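Local coordinates for translocator protein BipD (Burkholderia pseudomallei, PDB 3NFT) that is required for epithelial cell invasion and survival within host cells, and probably regulates secretion of BipB and BipC and their insertion into the target cell membrane, at residues A[81-84]-A[85-88]; A[147-150]-A[151-154]; A[156-159]-A[160-163]; A[240-244]-A[245-249]. All blocks are in the same frame, centred on the assembly; numbering follows the deposited sequence.

Contact 1. Residues A[81-84]-A[85-88]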
loop_
_atom_site.group_PDB
_atom_site.type_symbol
_atom_site.label_atom_id
_atom_site.label_comp_id
_atom_site.label_asym_id
_atom_site.label_seq_id
_atom_site.Cartn_x
_atom_site.Cartn_y
_atom_site.Cartn_z
ATOM N N ALA A 81 -17.649 -11.174 26.314
ATOM C CA ALA A 81 -16.385 -10.920 25.602
ATOM C C ALA A 81 -16.529 -11.207 24.100
ATOM O O ALA A 81 -16.072 -10.448 23.269
ATOM C CB ALA A 81 -15.260 -11.711 26.180
ATOM N N ARG A 82 -17.146 -12.338 23.762
ATOM C CA ARG A 82 -17.340 -12.684 22.360
ATOM C C ARG A 82 -18.172 -11.612 21.647
ATOM O O ARG A 82 -17.850 -11.210 20.519
ATOM C CB ARG A 82 -18.008 -14.045 22.264
ATOM C CG ARG A 82 -17.066 -15.146 22.717
ATOM C CD ARG A 82 -17.799 -16.478 22.904
ATOM N NE ARG A 82 -18.494 -16.830 21.676
ATOM C CZ ARG A 82 -19.524 -17.652 21.582
ATOM N NH1 ARG A 82 -20.010 -18.268 22.654
ATOM N NH2 ARG A 82 -20.040 -17.886 20.381
ATOM N N VAL A 83 -19.233 -11.150 22.290
ATOM C CA VAL A 83 -20.078 -10.094 21.724
ATOM C C VAL A 83 -19.297 -8.787 21.492
ATOM O O VAL A 83 -19.405 -8.137 20.428
ATOM C CB VAL A 83 -21.294 -9.827 22.622
ATOM C CG1 VAL A 83 -22.001 -8.546 22.194
ATOM C CG2 VAL A 83 -22.239 -11.034 22.570
ATOM N N ALA A 84 -18.457 -8.439 22.459
ATOM C CA ALA A 84 -17.691 -7.210 22.376
ATOM C C ALA A 84 -16.623 -7.298 21.281
ATOM O O ALA A 84 -16.373 -6.325 20.587
ATOM C CB ALA A 84 -17.069 -6.875 23.716
ATOM N N VAL A 85 -16.018 -8.478 21.091
ATOM C CA VAL A 85 -14.995 -8.637 20.088
ATOM C C VAL A 85 -15.637 -8.489 18.702
ATOM O O VAL A 85 -15.099 -7.809 17.823
ATOM C CB VAL A 85 -14.296 -9.989 20.211
ATOM C CG1 VAL A 85 -13.471 -10.267 18.994
ATOM C CG2 VAL A 85 -13.399 -10.028 21.485
ATOM N N ARG A 86 -16.794 -9.129 18.515
ATOM C CA ARG A 86 -17.563 -8.994 17.272
ATOM C C ARG A 86 -17.944 -7.544 16.999
ATOM O O ARG A 86 -17.747 -7.038 15.898
ATOM C CB ARG A 86 -18.840 -9.845 17.331
ATOM C CG ARG A 86 -18.605 -11.322 17.186
ATOM C CD ARG A 86 -19.910 -12.079 16.797
ATOM N NE ARG A 86 -20.210 -13.178 17.728
ATOM C CZ ARG A 86 -20.983 -13.081 18.813
ATOM N NH1 ARG A 86 -21.567 -11.929 19.132
ATOM N NH2 ARG A 86 -21.195 -14.152 19.582
ATOM N N GLY A 87 -18.437 -6.854 18.019
ATOM C CA GLY A 87 -18.880 -5.495 17.853
ATOM C C GLY A 87 -17.746 -4.563 17.510
ATOM O O GLY A 87 -17.887 -3.650 16.699
ATOM N N HIS A 88 -16.599 -4.787 18.149
ATOM C CA HIS A 88 -15.420 -3.964 17.899
ATOM C C HIS A 88 -14.945 -4.122 16.453
ATOM O O HIS A 88 -14.583 -3.156 15.800
ATOM C CB HIS A 88 -14.289 -4.343 18.840
ATOM C CG HIS A 88 -13.174 -3.353 18.843
ATOM N ND1 HIS A 88 -11.873 -3.663 18.501
ATOM C CD2 HIS A 88 -13.188 -2.031 19.123
ATOM C CE1 HIS A 88 -11.134 -2.564 18.589
ATOM N NE2 HIS A 88 -11.912 -1.566 18.970
#
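R86 folds its side chain back over the preceding turn, so that its guanidinium lies above the carbonyl of R82 and against the flank of V83. The fold starts with CG turned beside its own backbone N (chi1 -74°), where it sits 3.4 Å from R82 O; the bend at chi3 then brings the flat group back toward the N-terminal end. R82 O faces one side of the guanidinium, displaced toward its rim, while NH1 of R86 rests 3.6 Å from CG2 of V83, the methyl anti to the carbonyl carbon. R82 and R86 run side by side in the same direction, yet their guanidinium planes are turned 76° apart and NH2 of R82 stands 4.0 Å from NH2 of R86. E145 of helix 121-160, salt-bridged to R82 and in a long, weak ion pair with R86, would be expected to offset the nearby charges.

All of this is built on the i to i+4 spacing of helix 76-103. R82 packs on T148 and K149, and V85 on V144 and on Y272 of helix 244-295, consistent with an N-terminal domain that covers the coiled coil as an intramolecular chaperone. The helical bonds are regular: R86 N donates to R82 O at 3.1 Å and almost straight, and G87 N to V83 O at 2.9 Å. On another side of the helix, CG2 of V85 rests on the A81 carbonyl, 3.2 Å from A81 O, and the apolar side chains of both residues pack on L47 of helix 41-56.

Contact 2. Residues A[147-150]-A[151-154]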
loop_
_atom_site.group_PDB
_atom_site.type_symbol
_atom_site.label_atom_id
_atom_site.label_comp_id
_atom_site.label_asym_id
_atom_site.label_seq_id
_atom_site.Cartn_x
_atom_site.Cartn_y
_atom_site.Cartn_z
ATOM N N LEU A 147 -11.207 -18.898 19.931
ATOM C CA LEU A 147 -10.431 -19.216 21.115
ATOM C C LEU A 147 -11.224 -18.906 22.389
ATOM O O LEU A 147 -11.092 -19.607 23.381
ATOM C CB LEU A 147 -9.073 -18.532 21.089
ATOM C CG LEU A 147 -7.944 -19.326 20.395
ATOM C CD1 LEU A 147 -7.486 -20.526 21.204
ATOM C CD2 LEU A 147 -8.330 -19.801 18.985
ATOM N N THR A 148 -12.040 -17.859 22.358
ATOM C CA THR A 148 -12.831 -17.543 23.534
ATOM C C THR A 148 -13.949 -18.569 23.723
ATOM O O THR A 148 -14.292 -18.928 24.842
ATOM C CB THR A 148 -13.380 -16.100 23.489
ATOM O OG1 THR A 148 -12.269 -15.189 23.350
ATOM C CG2 THR A 148 -14.172 -15.770 24.757
ATOM N N LYS A 149 -14.521 -19.053 22.620
ATOM C CA LYS A 149 -15.468 -20.148 22.736
ATOM C C LYS A 149 -14.846 -21.401 23.344
ATOM O O LYS A 149 -15.438 -22.072 24.204
ATOM C CB LYS A 149 -16.056 -20.453 21.362
ATOM C CG LYS A 149 -16.978 -21.617 21.374
ATOM C CD LYS A 149 -18.256 -21.409 22.146
ATOM C CE LYS A 149 -19.294 -22.451 21.695
ATOM N NZ LYS A 149 -20.397 -22.607 22.650
ATOM N N TYR A 150 -13.647 -21.742 22.889
ATOM C CA TYR A 150 -12.870 -22.818 23.500
ATOM C C TYR A 150 -12.670 -22.614 24.991
ATOM O O TYR A 150 -12.914 -23.489 25.806
ATOM C CB TYR A 150 -11.535 -22.916 22.803
ATOM C CG TYR A 150 -10.392 -23.587 23.549
ATOM C CD1 TYR A 150 -10.448 -24.929 23.937
ATOM C CD2 TYR A 150 -9.222 -22.906 23.801
ATOM C CE1 TYR A 150 -9.389 -25.529 24.560
ATOM C CE2 TYR A 150 -8.148 -23.503 24.437
ATOM C CZ TYR A 150 -8.231 -24.825 24.819
ATOM O OH TYR A 150 -7.155 -25.427 25.421
ATOM N N PHE A 151 -12.228 -21.402 25.327
ATOM C CA PHE A 151 -11.922 -21.016 26.711
ATOM C C PHE A 151 -13.178 -21.183 27.561
ATOM O O PHE A 151 -13.115 -21.726 28.650
ATOM C CB PHE A 151 -11.415 -19.573 26.674
ATOM C CG PHE A 151 -10.716 -19.079 27.918
ATOM C CD1 PHE A 151 -9.752 -19.827 28.572
ATOM C CD2 PHE A 151 -10.967 -17.768 28.354
ATOM C CE1 PHE A 151 -9.053 -19.316 29.666
ATOM C CE2 PHE A 151 -10.262 -17.245 29.423
ATOM C CZ PHE A 151 -9.319 -18.014 30.085
ATOM N N GLN A 152 -14.317 -20.727 27.015
ATOM C CA GLN A 152 -15.624 -20.871 27.610
ATOM C C GLN A 152 -16.006 -22.312 27.822
ATOM O O GLN A 152 -16.524 -22.681 28.870
ATOM C CB GLN A 152 -16.683 -20.130 26.781
ATOM C CG GLN A 152 -18.091 -20.080 27.339
ATOM C CD GLN A 152 -18.998 -19.183 26.494
ATOM O OE1 GLN A 152 -18.623 -18.754 25.402
ATOM N NE2 GLN A 152 -20.170 -18.871 26.992
ATOM N N SER A 153 -15.744 -23.148 26.818
ATOM C CA SER A 153 -16.142 -24.547 26.900
ATOM C C SER A 153 -15.311 -25.289 27.955
ATOM O O SER A 153 -15.801 -26.204 28.612
ATOM C CB SER A 153 -16.026 -25.229 25.527
ATOM O OG SER A 153 -14.679 -25.412 25.139
ATOM N N VAL A 154 -14.058 -24.861 28.154
ATOM C CA VAL A 154 -13.204 -25.418 29.209
ATOM C C VAL A 154 -13.730 -24.972 30.579
ATOM O O VAL A 154 -13.878 -25.757 31.483
ATOM C CB VAL A 154 -11.731 -25.056 29.000
ATOM C CG1 VAL A 154 -10.872 -25.538 30.166
ATOM C CG2 VAL A 154 -11.187 -25.619 27.669
#
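Y150 and V154 lie one turn apart on helix 121-160, within the predicted coiled coil, and their side chains run alongside each other in the same direction. The apolar part of the contact is carried by one methyl: CG2 of V154 comes within 3.6 Å of Y150 CE1, approaching the ring obliquely. The ring swings over to it because its CG is anti to the backbone N (chi1 158°). Both residues continue onto I261 of helix 244-295, the other long helix of the coiled coil, while F151 stacks on F54 and also meets F78 and V265.

Among the polar contacts, the main-chain bonds are those of a regular alpha-helix, such as Q152 N to T148 O at 2.8 Å and F151 N to L147 O at 2.9 Å. The extended side chain of Q152 carries its amide to helix 76-103, where NE2 donates to D79 and OE1 accepts from R82.

Y150 O may take two donors. With OG tucked over its own backbone (chi1 71°), S153 OG meets Y150 O at 2.7 Å, but S153 was modelled in two conformers and this bond, described for one of them, is the less certain. The main-chain donor is the regular one: V154 N reaches Y150 O at 3.0 Å, nearly in line with the C=O bond.

Contact 3. Residues A[156-159]-A[160-163]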
loop_
_atom_site.group_PDB
_atom_site.type_symbol
_atom_site.label_atom_id
_atom_site.label_comp_id
_atom_site.label_asym_id
_atom_site.label_seq_id
_atom_site.Cartn_x
_atom_site.Cartn_y
_atom_site.Cartn_z
ATOM N N ASP A 156 -16.799 -24.304 31.212
ATOM C CA ASP A 156 -18.062 -25.002 31.338
ATOM C C ASP A 156 -17.789 -26.424 31.863
ATOM O O ASP A 156 -18.368 -26.860 32.847
ATOM C CB ASP A 156 -18.728 -25.042 29.959
ATOM C CG ASP A 156 -20.178 -25.486 29.982
ATOM O OD1 ASP A 156 -20.749 -25.835 31.030
ATOM O OD2 ASP A 156 -20.766 -25.489 28.866
ATOM N N VAL A 157 -16.871 -27.164 31.208
ATOM C CA VAL A 157 -16.578 -28.514 31.663
ATOM C C VAL A 157 -15.968 -28.552 33.068
ATOM O O VAL A 157 -16.287 -29.453 33.854
ATOM C CB VAL A 157 -15.780 -29.322 30.636
ATOM C CG1 VAL A 157 -14.309 -28.992 30.692
ATOM C CG2 VAL A 157 -16.021 -30.822 30.865
ATOM N N MET A 158 -15.136 -27.566 33.409
ATOM C CA MET A 158 -14.519 -27.536 34.726
ATOM C C MET A 158 -15.526 -27.176 35.805
ATOM O O MET A 158 -15.253 -27.375 36.995
ATOM C CB MET A 158 -13.297 -26.609 34.765
ATOM C CG MET A 158 -12.199 -27.054 33.832
ATOM S SD MET A 158 -10.708 -26.040 34.021
ATOM C CE MET A 158 -11.312 -24.389 33.681
ATOM N N SER A 159 -16.663 -26.610 35.390
ATOM C CA SER A 159 -17.766 -26.337 36.307
ATOM C C SER A 159 -18.631 -27.609 36.448
ATOM O O SER A 159 -18.900 -28.064 37.551
ATOM C CB SER A 159 -18.595 -25.180 35.790
ATOM O OG SER A 159 -17.828 -23.997 35.697
ATOM N N LYS A 160 -19.061 -28.170 35.321
ATOM C CA LYS A 160 -19.898 -29.364 35.304
ATOM C C LYS A 160 -19.262 -30.542 36.019
ATOM O O LYS A 160 -19.944 -31.292 36.725
ATOM C CB LYS A 160 -20.212 -29.767 33.863
ATOM C CG LYS A 160 -21.188 -28.887 33.167
ATOM C CD LYS A 160 -21.451 -29.365 31.742
ATOM C CE LYS A 160 -22.793 -28.910 31.232
ATOM N NZ LYS A 160 -22.936 -27.430 31.216
ATOM N N LEU A 161 -17.943 -30.692 35.884
ATOM C CA LEU A 161 -17.272 -31.871 36.432
ATOM C C LEU A 161 -17.291 -31.910 37.938
ATOM O O LEU A 161 -17.155 -32.950 38.540
ATOM C CB LEU A 161 -15.848 -32.018 35.895
ATOM C CG LEU A 161 -14.767 -31.014 36.311
ATOM C CD1 LEU A 161 -14.223 -31.375 37.692
ATOM C CD2 LEU A 161 -13.609 -30.990 35.274
ATOM N N GLN A 162 -17.519 -30.744 38.559
ATOM C CA GLN A 162 -17.550 -30.646 40.016
ATOM C C GLN A 162 -18.719 -31.437 40.612
ATOM O O GLN A 162 -18.687 -31.781 41.793
ATOM C CB GLN A 162 -17.587 -29.170 40.437
ATOM C CG GLN A 162 -16.340 -28.458 40.006
ATOM C CD GLN A 162 -16.289 -27.018 40.501
ATOM O OE1 GLN A 162 -16.791 -26.711 41.580
ATOM N NE2 GLN A 162 -15.705 -26.145 39.698
ATOM N N ASP A 163 -19.728 -31.730 39.794
ATOM C CA ASP A 163 -20.845 -32.541 40.267
ATOM C C ASP A 163 -20.392 -33.961 40.572
ATOM O O ASP A 163 -21.103 -34.723 41.243
ATOM C CB ASP A 163 -21.943 -32.640 39.222
ATOM C CG ASP A 163 -22.785 -31.392 39.085
ATOM O OD1 ASP A 163 -23.614 -31.349 38.158
ATOM O OD2 ASP A 163 -22.667 -30.476 39.903
#
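L161 and M158 meet on the buried side, where CD2 of L161 lies 3.6 Å from M158 CA. A chi1 of 69° wedges CG of L161 back over its main chain and holds it 3.3 Å from V157 O. Beyond the two segments L161 packs on I180 and F254, and V157 on L183 and V187. Q162 is buried too: its CG lies beside the backbone N (chi1 -63°), and the chain, extended beyond it, carries NE2 to M158 O at 3.0 Å, close to the amide plane. NE2 has a second acceptor in R71 O.

The other side is looser and faces solvent. There the exposed K160 runs back along its helix, and a bend at chi4 sets NZ 2.7 Å from OD1 of the partly exposed D156, on the syn side of the carboxylate. This i to i+4 salt bridge lies beside an almost straight backbone bond from K160 N to D156 O.

The last turn then tightens. Q162 N reaches back three residues to S159 O at 3.2 Å, from well above the carbonyl plane, and D163 N also spans three residues, to K160 O. With its M158 carbonyl taken by a glutamine side chain, helix 121-160 ends here in a 3-10 turn leading to strand 165-168.

Contact 4. Residues A[240-244]-A[245-249]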
loop_
_atom_site.group_PDB
_atom_site.type_symbol
_atom_site.label_atom_id
_atom_site.label_comp_id
_atom_site.label_asym_id
_atom_site.label_seq_id
_atom_site.Cartn_x
_atom_site.Cartn_y
_atom_site.Cartn_z
ATOM N N THR A 240 -13.901 -43.829 42.383
ATOM C CA THR A 240 -12.600 -43.729 43.027
ATOM C C THR A 240 -12.701 -42.987 44.335
ATOM O O THR A 240 -13.302 -41.912 44.403
ATOM C CB THR A 240 -11.588 -43.040 42.115
ATOM O OG1 THR A 240 -11.324 -43.913 41.001
ATOM C CG2 THR A 240 -10.267 -42.730 42.856
ATOM N N VAL A 241 -12.150 -43.583 45.372
ATOM C CA VAL A 241 -12.100 -42.978 46.686
ATOM C C VAL A 241 -10.646 -42.704 47.036
ATOM O O VAL A 241 -9.809 -43.620 47.099
ATOM C CB VAL A 241 -12.788 -43.835 47.755
ATOM C CG1 VAL A 241 -12.610 -43.184 49.128
ATOM C CG2 VAL A 241 -14.265 -43.996 47.433
ATOM N N TRP A 242 -10.333 -41.428 47.223
ATOM C CA TRP A 242 -8.969 -40.995 47.534
ATOM C C TRP A 242 -8.909 -40.294 48.888
ATOM O O TRP A 242 -9.797 -39.505 49.239
ATOM C CB TRP A 242 -8.458 -40.012 46.488
ATOM C CG TRP A 242 -7.899 -40.580 45.227
ATOM C CD1 TRP A 242 -7.352 -41.822 45.056
ATOM C CD2 TRP A 242 -7.739 -39.896 43.978
ATOM N NE1 TRP A 242 -6.898 -41.955 43.756
ATOM C CE2 TRP A 242 -7.121 -40.781 43.083
ATOM C CE3 TRP A 242 -8.095 -38.625 43.516
ATOM C CZ2 TRP A 242 -6.859 -40.434 41.749
ATOM C CZ3 TRP A 242 -7.828 -38.291 42.205
ATOM C CH2 TRP A 242 -7.193 -39.184 41.343
ATOM N N ASP A 243 -7.824 -40.530 49.608
ATOM C CA ASP A 243 -7.493 -39.705 50.750
ATOM C C ASP A 243 -7.246 -38.288 50.256
ATOM O O ASP A 243 -6.945 -38.048 49.069
ATOM C CB ASP A 243 -6.259 -40.239 51.475
ATOM C CG ASP A 243 -5.053 -40.349 50.564
ATOM O OD1 ASP A 243 -5.067 -41.212 49.638
ATOM O OD2 ASP A 243 -4.099 -39.575 50.751
ATOM N N THR A 244 -7.361 -37.338 51.175
ATOM C CA THR A 244 -7.199 -35.954 50.803
ATOM C C THR A 244 -5.868 -35.695 50.102
ATOM O O THR A 244 -5.825 -34.965 49.105
ATOM C CB THR A 244 -7.339 -35.057 52.028
ATOM O OG1 THR A 244 -8.645 -35.240 52.568
ATOM C CG2 THR A 244 -7.119 -33.616 51.610
ATOM N N ALA A 245 -4.770 -36.266 50.608
ATOM C CA ALA A 245 -3.470 -35.950 50.032
ATOM C C ALA A 245 -3.383 -36.388 48.568
ATOM O O ALA A 245 -2.898 -35.643 47.729
ATOM C CB ALA A 245 -2.337 -36.535 50.846
ATOM N N ARG A 246 -3.877 -37.585 48.257
ATOM C CA ARG A 246 -3.864 -38.042 46.857
ATOM C C ARG A 246 -4.809 -37.203 45.986
ATOM O O ARG A 246 -4.513 -36.894 44.819
ATOM C CB ARG A 246 -4.209 -39.521 46.758
ATOM C CG ARG A 246 -3.024 -40.401 47.038
ATOM C CD ARG A 246 -3.344 -41.862 46.735
ATOM N NE ARG A 246 -2.255 -42.793 47.071
ATOM C CZ ARG A 246 -2.066 -43.337 48.271
ATOM N NH1 ARG A 246 -2.864 -43.039 49.291
ATOM N NH2 ARG A 246 -1.059 -44.189 48.460
ATOM N N TYR A 247 -5.948 -36.801 46.531
ATOM C CA TYR A 247 -6.850 -35.945 45.776
ATOM C C TYR A 247 -6.152 -34.622 45.451
ATOM O O TYR A 247 -6.223 -34.112 44.343
ATOM C CB TYR A 247 -8.142 -35.698 46.561
ATOM C CG TYR A 247 -9.003 -34.670 45.882
ATOM C CD1 TYR A 247 -8.962 -33.331 46.278
ATOM C CD2 TYR A 247 -9.808 -35.014 44.801
ATOM C CE1 TYR A 247 -9.722 -32.394 45.643
ATOM C CE2 TYR A 247 -10.577 -34.077 44.156
ATOM C CZ TYR A 247 -10.528 -32.753 44.564
ATOM O OH TYR A 247 -11.308 -31.807 43.900
ATOM N N GLN A 248 -5.461 -34.063 46.437
ATOM C CA GLN A 248 -4.817 -32.778 46.247
ATOM C C GLN A 248 -3.702 -32.855 45.219
ATOM O O GLN A 248 -3.495 -31.922 44.469
ATOM C CB GLN A 248 -4.304 -32.228 47.588
ATOM C CG GLN A 248 -5.470 -31.793 48.476
ATOM C CD GLN A 248 -5.059 -31.189 49.821
ATOM O OE1 GLN A 248 -3.957 -31.425 50.322
ATOM N NE2 GLN A 248 -5.972 -30.441 50.428
ATOM N N ALA A 249 -2.984 -33.986 45.190
ATOM C CA ALA A 249 -1.960 -34.176 44.180
ATOM C C ALA A 249 -2.576 -34.170 42.786
ATOM O O ALA A 249 -2.014 -33.572 41.851
ATOM C CB ALA A 249 -1.219 -35.487 44.395
#
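W242 and R246 cross at about a right angle, with the indole and guanidinium planes 30° apart. It is the root of the arginine that meets the ring: CB of R246 lies over one face, 4.1 Å from W242 CG. CE3 of the indole reaches further along the helix and touches Y247 CA at 3.7 Å, coming to the tyrosine ring obliquely. W242 also meets the ring of W250, one turn beyond R246.

D243 is set quite differently against the same arginine. Its carboxylate plane stands 84° from the guanidinium, and R246 NH1 donates to D243 OD1 at 2.9 Å. The oxygen lies in the guanidinium plane, whereas NH1 approaches from above the plane of the carboxylate. The arginine's extended chain runs past OD1 on the way, with CG and CD both close to it.

The carboxylate has a second task, because D243 is the N-cap where strand 240-243 gives way to the long helix 244-295. With CG placed between its own backbone N and carbonyl carbon (chi1 57°), D243 turns OD2 to R246 N at 3.2 Å. One aspartate thus receives both a main-chain N-H and the side chain of the same residue, and its charge would be expected to suit the positive end of the helix dipole.

T244 and Q248 lie side by side on the first turn. CG2 of T244 rests 3.6 Å from Q248 NE2, whose hydrogen bond goes to D61, while T244 OG1 bonds to K171 O.

Contacts 2 and 3 are the buried pair and share helix 121-160: contact 2 lies near the middle of the chain, while contact 3, 14 Å away between centres, covers the helix end. Contact 1, partly buried on helix 76-103, meets contact 2 directly, with R82 packing on T148 and K149. Contact 4 is a surface contact about 33 Å from the chain centre, at the start of the partner helix 244-295. The chemistry follows place: aromatic and aliphatic packing in contact 2, neighbouring arginines in contact 1, buried leucine and glutamine contacts with a salt bridge on the solvent side in contact 3, and a capping aspartate, its arginine and tryptophan packing in contact 4.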